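Local coordinates for possible substrate binding protein of ABC transporter system (PDB 3N0X), which probably binds branched-chain amino acids or related ligands as the substrate-capturing component of an ABC transporter, at residues A[28-33]-A[270-275]; A[34-39]-A[45-50]. One frame throughout, in Å; residues are numbered along the deposited sequence. Where two conformers were deposited one is given.

How the interactions relate
From the N terminus the chain runs through strand 5-11 into helix 18-35, which serves both contacts. Interaction 2 closes a short loop directly after this helix, where 34-39 meets the start of strand 45-53. Interaction 1 closes a far longer one: the chain passes through the four-stranded parallel sheet built on strands 142-149, 171-178, 202-207 and 229-233 before helix 264-277 comes back against 28-33. Interaction 2 is thus nested inside interaction 1, their centres about 13 Å apart. Between them, L28, M29 and L32 pack on V49, so strand 45-53, helix 18-35 and helix 264-277 are joined in series in the bilobal periplasmic-binding fold.

Interaction 1 of 2, residues A[28-33]-A[270-275]; sequences LMMGLE and VTEHQK
E272 OE2 takes a salt bridge from NE of R276, one turn on in the same helix, while its CB and CG rest against the methyl end of M30. NH2 of the same guanidinium pairs with E33 OE2 from the facing helix. In one of the two conformers of E272, its OE2 lies 5.9 Å from OE2 of E33, two like charges that share the guanidinium of R276; the bridge to E272 rests on that conformer too. Away from the charges, the contact is van der Waals packing. M30, present as selenomethionine, leaves its helix with CG anti to the carbonyl carbon (chi1 -72°), runs straight through chi2 and turns at chi3. That bend sets CE 3.8 Å from E272 CB and 3.9 Å from the backbone N of H273. The selenium itself approaches the imidazole obliquely, 4.0 Å from H273 CD2, and the two side chains cross at about a right angle. H273 ND1 is hydrogen-bonded to A279 O, which helps to fix the rotation of the ring. M30 therefore spans the interface from 28-33 to 270-275, packing against E272 and the buried H273, while R276 probably offsets the repulsion between the two carboxylates.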
loop_
_atom_site.group_PDB
_atom_site.type_symbol
_atom_site.label_atom_id
_atom_site.label_comp_id
_atom_site.label_asym_id
_atom_site.label_seq_id
_atom_site.Cartn_x
_atom_site.Cartn_y
_atom_site.Cartn_z
ATOM N N LEU A 28 2.794 14.088 -3.923
ATOM C CA LEU A 28 3.509 14.293 -5.180
ATOM C C LEU A 28 4.167 15.697 -5.202
ATOM O O LEU A 28 5.366 15.821 -5.522
ATOM C CB LEU A 28 2.552 14.143 -6.367
ATOM C CG LEU A 28 3.161 14.406 -7.753
ATOM C CD1 LEU A 28 4.329 13.454 -8.075
ATOM C CD2 LEU A 28 2.032 14.376 -8.845
HETATM N N MSE A 29 3.438 16.737 -4.815
HETATM C CA MSE A 29 3.998 18.085 -4.911
HETATM C C MSE A 29 5.089 18.298 -3.901
HETATM O O MSE A 29 6.100 18.895 -4.225
HETATM C CB MSE A 29 2.916 19.149 -4.765
HETATM C CG MSE A 29 1.845 19.061 -5.829
HETATM SE SE MSE A 29 2.441 18.798 -7.660
HETATM C CE MSE A 29 3.216 20.508 -7.950
HETATM N N MSE A 30 4.899 17.795 -2.689
HETATM C CA MSE A 30 5.934 17.898 -1.643
HETATM C C MSE A 30 7.179 17.084 -1.995
HETATM O O MSE A 30 8.306 17.510 -1.710
HETATM C CB MSE A 30 5.368 17.478 -0.280
HETATM C CG MSE A 30 4.431 18.521 0.250
HETATM SE SE MSE A 30 3.771 18.140 2.026
HETATM C CE MSE A 30 5.394 18.495 2.981
ATOM N N GLY A 31 6.994 15.912 -2.609
ATOM C CA GLY A 31 8.122 15.139 -3.050
ATOM C C GLY A 31 8.956 15.789 -4.150
ATOM O O GLY A 31 10.192 15.716 -4.136
ATOM N N LEU A 32 8.270 16.438 -5.101
ATOM C CA LEU A 32 8.969 17.138 -6.172
ATOM C C LEU A 32 9.703 18.371 -5.598
ATOM O O LEU A 32 10.823 18.708 -6.013
ATOM C CB LEU A 32 7.987 17.547 -7.275
ATOM C CG LEU A 32 7.336 16.402 -8.072
ATOM C CD1 LEU A 32 6.230 16.932 -9.003
ATOM C CD2 LEU A 32 8.413 15.632 -8.922
ATOM N N GLU A 33 9.047 19.045 -4.662
ATOM C CA GLU A 33 9.666 20.150 -3.930
ATOM C C GLU A 33 10.963 19.664 -3.226
ATOM O O GLU A 33 12.052 20.260 -3.343
ATOM C CB GLU A 33 8.661 20.719 -2.925
ATOM C CG GLU A 33 9.314 21.694 -1.925
ATOM C CD GLU A 33 8.370 22.143 -0.823
ATOM O OE1 GLU A 33 7.188 21.716 -0.836
ATOM O OE2 GLU A 33 8.818 22.917 0.068
ATOM N N VAL A 270 7.030 14.904 7.580
ATOM C CA VAL A 270 6.191 14.980 8.765
ATOM C C VAL A 270 6.176 16.408 9.326
ATOM O O VAL A 270 5.115 16.990 9.614
ATOM C CB VAL A 270 6.562 13.928 9.823
ATOM C CG1 VAL A 270 5.752 14.235 11.119
ATOM C CG2 VAL A 270 6.260 12.525 9.305
ATOM N N THR A 271 7.344 17.006 9.480
ATOM C CA THR A 271 7.426 18.333 10.067
ATOM C C THR A 271 6.736 19.388 9.218
ATOM O O THR A 271 5.928 20.213 9.711
ATOM C CB THR A 271 8.876 18.697 10.293
ATOM O OG1 THR A 271 9.434 17.773 11.235
ATOM C CG2 THR A 271 9.010 20.123 10.843
ATOM N N GLU A 272 6.990 19.347 7.917
ATOM C CA GLU A 272 6.431 20.352 7.036
ATOM C C GLU A 272 4.948 20.153 6.807
ATOM O O GLU A 272 4.202 21.107 6.668
ATOM C CB GLU A 272 7.204 20.348 5.719
ATOM C CG GLU A 272 7.002 21.581 4.919
ATOM C CD GLU A 272 7.415 22.886 5.628
ATOM O OE1 GLU A 272 8.474 22.932 6.290
ATOM O OE2 GLU A 272 6.668 23.860 5.488
ATOM N N HIS A 273 4.516 18.896 6.744
ATOM C CA HIS A 273 3.098 18.597 6.569
ATOM C C HIS A 273 2.334 19.104 7.778
ATOM O O HIS A 273 1.256 19.696 7.651
ATOM C CB HIS A 273 2.883 17.095 6.345
ATOM C CG HIS A 273 1.538 16.736 5.771
ATOM N ND1 HIS A 273 0.393 16.680 6.539
ATOM C CD2 HIS A 273 1.156 16.417 4.502
ATOM C CE1 HIS A 273 -0.629 16.321 5.777
ATOM N NE2 HIS A 273 -0.202 16.152 4.537
ATOM N N GLN A 274 2.892 18.936 8.961
ATOM C CA GLN A 274 2.201 19.422 10.174
ATOM C C GLN A 274 2.157 20.934 10.191
ATOM O O GLN A 274 1.131 21.520 10.561
ATOM C CB GLN A 274 2.841 18.887 11.463
ATOM C CG GLN A 274 1.954 19.134 12.735
ATOM C CD GLN A 274 0.774 18.181 12.839
ATOM O OE1 GLN A 274 0.793 17.079 12.288
ATOM N NE2 GLN A 274 -0.277 18.617 13.550
ATOM N N LYS A 275 3.235 21.590 9.769
ATOM C CA LYS A 275 3.276 23.069 9.737
ATOM C C LYS A 275 2.250 23.648 8.744
ATOM O O LYS A 275 1.570 24.646 9.047
ATOM C CB LYS A 275 4.670 23.552 9.353
ATOM C CG LYS A 275 4.794 25.047 9.229
ATOM C CD LYS A 275 6.212 25.482 8.941
ATOM C CE LYS A 275 6.301 27.006 8.772
ATOM N NZ LYS A 275 7.747 27.423 8.531
#

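Interaction 2 of 2, residues A[34-39]-A[45-50]; sequences YATKGT and RKIVVI
K46 reaches T39 with the far end of its side chain. From CB the chain sets out with CG anti to the backbone N (chi1 165°), and bends at chi2 and chi3 fold it round; CG and CD carry the amine across, and CE is the first atom to come near, 4.0 Å from T39 O. NZ goes further and donates a hydrogen bond of 2.9 Å to T39 O. The amine lies in the plane of that carbonyl, with a C=O...N angle of 149°. The bond lies near the surface, K46 and T39 both being exposed, and as K46 has two conformers it may be made only part of the time. Deeper in, T36 and I47 meet tip to tip, T36 CG2 standing 3.7 Å from I47 CD1. The turn presenting both threonines is a type I' beta turn from T36 to T39. T36 O is gripped twice, by T39 N at 3.0 Å and by T39 OG1 at 2.9 Å, the hydroxyl using an in-plane lone pair. K37, with positive phi, is the C-prime residue of the Schellman motif that ends the helix, G38 N turning back to E33 O. T36 OG1 is tied to L32 O and M40 N. The contact lies at the return from helix 18-35 to strand 45-53 in the beta-alpha-beta crossover that leaves strand 5-11, with I47 also packing on L32 of that helix.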
loop_
_atom_site.group_PDB
_atom_site.type_symbol
_atom_site.label_atom_id
_atom_site.label_comp_id
_atom_site.label_asym_id
_atom_site.label_seq_id
_atom_site.Cartn_x
_atom_site.Cartn_y
_atom_site.Cartn_z
ATOM N N TYR A 34 10.850 18.556 -2.488
ATOM C CA TYR A 34 12.018 18.013 -1.771
ATOM C C TYR A 34 13.139 17.678 -2.757
ATOM O O TYR A 34 14.315 18.048 -2.538
ATOM C CB TYR A 34 11.623 16.772 -0.962
ATOM C CG TYR A 34 12.774 16.167 -0.198
ATOM C CD1 TYR A 34 13.568 15.177 -0.762
ATOM C CD2 TYR A 34 13.027 16.567 1.101
ATOM C CE1 TYR A 34 14.660 14.643 -0.036
ATOM C CE2 TYR A 34 14.049 16.040 1.823
ATOM C CZ TYR A 34 14.878 15.108 1.262
ATOM O OH TYR A 34 15.898 14.630 2.061
ATOM N N ALA A 35 12.794 16.960 -3.829
ATOM C CA ALA A 35 13.794 16.414 -4.780
ATOM C C ALA A 35 14.546 17.505 -5.476
ATOM O O ALA A 35 15.695 17.293 -5.855
ATOM C CB ALA A 35 13.114 15.532 -5.808
ATOM N N THR A 36 13.910 18.660 -5.663
ATOM C CA THR A 36 14.471 19.769 -6.431
ATOM C C THR A 36 14.903 20.933 -5.562
ATOM O O THR A 36 15.223 22.021 -6.078
ATOM C CB THR A 36 13.451 20.277 -7.488
ATOM O OG1 THR A 36 12.287 20.863 -6.857
ATOM C CG2 THR A 36 13.037 19.150 -8.431
ATOM N N LYS A 37 14.923 20.733 -4.230
ATOM C CA LYS A 37 15.278 21.789 -3.275
ATOM C C LYS A 37 14.453 23.040 -3.503
ATOM O O LYS A 37 14.963 24.178 -3.391
ATOM C CB LYS A 37 16.760 22.137 -3.319
ATOM C CG LYS A 37 17.647 21.002 -2.899
ATOM C CD LYS A 37 19.112 21.435 -2.921
ATOM C CE LYS A 37 20.050 20.255 -2.719
ATOM N NZ LYS A 37 20.055 19.817 -1.321
ATOM N N GLY A 38 13.169 22.819 -3.834
ATOM C CA GLY A 38 12.202 23.873 -4.078
ATOM C C GLY A 38 12.249 24.566 -5.427
ATOM O O GLY A 38 11.461 25.488 -5.647
ATOM N N THR A 39 13.174 24.204 -6.305
ATOM C CA THR A 39 13.300 24.877 -7.598
ATOM C C THR A 39 12.275 24.417 -8.628
ATOM O O THR A 39 12.008 25.132 -9.599
ATOM C CB THR A 39 14.691 24.701 -8.235
ATOM O OG1 THR A 39 14.882 23.350 -8.677
ATOM C CG2 THR A 39 15.834 25.185 -7.248
ATOM N N ARG A 45 15.237 21.371 -16.816
ATOM C CA ARG A 45 13.852 21.241 -17.229
ATOM C C ARG A 45 12.948 21.710 -16.109
ATOM O O ARG A 45 13.073 21.229 -14.987
ATOM C CB ARG A 45 13.503 19.761 -17.523
ATOM C CG ARG A 45 14.363 19.017 -18.585
ATOM C CD ARG A 45 13.764 17.585 -18.875
ATOM N NE ARG A 45 14.677 16.678 -19.605
ATOM C CZ ARG A 45 15.747 16.081 -19.068
ATOM N NH1 ARG A 45 16.082 16.289 -17.794
ATOM N NH2 ARG A 45 16.499 15.279 -19.806
ATOM N N LYS A 46 12.010 22.597 -16.410
ATOM C CA LYS A 46 10.994 22.981 -15.440
ATOM C C LYS A 46 10.004 21.818 -15.311
ATOM O O LYS A 46 9.572 21.252 -16.304
ATOM C CB LYS A 46 10.276 24.272 -15.848
ATOM C CG LYS A 46 8.930 24.605 -15.113
ATOM C CD LYS A 46 8.976 24.764 -13.600
ATOM C CE LYS A 46 10.193 25.532 -13.113
ATOM N NZ LYS A 46 10.135 25.878 -11.683
ATOM N N ILE A 47 9.678 21.452 -14.082
ATOM C CA ILE A 47 8.719 20.344 -13.851
ATOM C C ILE A 47 7.322 20.927 -13.783
ATOM O O ILE A 47 7.080 21.830 -13.010
ATOM C CB ILE A 47 9.012 19.576 -12.558
ATOM C CG1 ILE A 47 10.466 19.101 -12.571
ATOM C CG2 ILE A 47 7.995 18.417 -12.384
ATOM C CD1 ILE A 47 10.946 18.333 -11.353
ATOM N N VAL A 48 6.418 20.392 -14.610
ATOM C CA VAL A 48 5.015 20.817 -14.642
ATOM C C VAL A 48 4.141 19.587 -14.406
ATOM O O VAL A 48 4.305 18.568 -15.060
ATOM C CB VAL A 48 4.652 21.473 -16.016
ATOM C CG1 VAL A 48 3.147 21.819 -16.104
ATOM C CG2 VAL A 48 5.545 22.713 -16.244
ATOM N N VAL A 49 3.241 19.699 -13.446
ATOM C CA VAL A 49 2.307 18.641 -13.150
ATOM C C VAL A 49 0.929 18.992 -13.679
ATOM O O VAL A 49 0.417 20.070 -13.387
ATOM C CB VAL A 49 2.225 18.384 -11.661
ATOM C CG1 VAL A 49 1.161 17.347 -11.354
ATOM C CG2 VAL A 49 3.601 17.904 -11.159
ATOM N N ILE A 50 0.378 18.076 -14.483
ATOM C CA ILE A 50 -0.962 18.151 -15.062
ATOM C C ILE A 50 -1.814 17.143 -14.308
ATOM O O ILE A 50 -1.473 15.965 -14.359
ATOM C CB ILE A 50 -0.911 17.688 -16.548
ATOM C CG1 ILE A 50 0.030 18.582 -17.363
ATOM C CG2 ILE A 50 -2.309 17.669 -17.180
ATOM C CD1 ILE A 50 -0.194 20.033 -17.071
#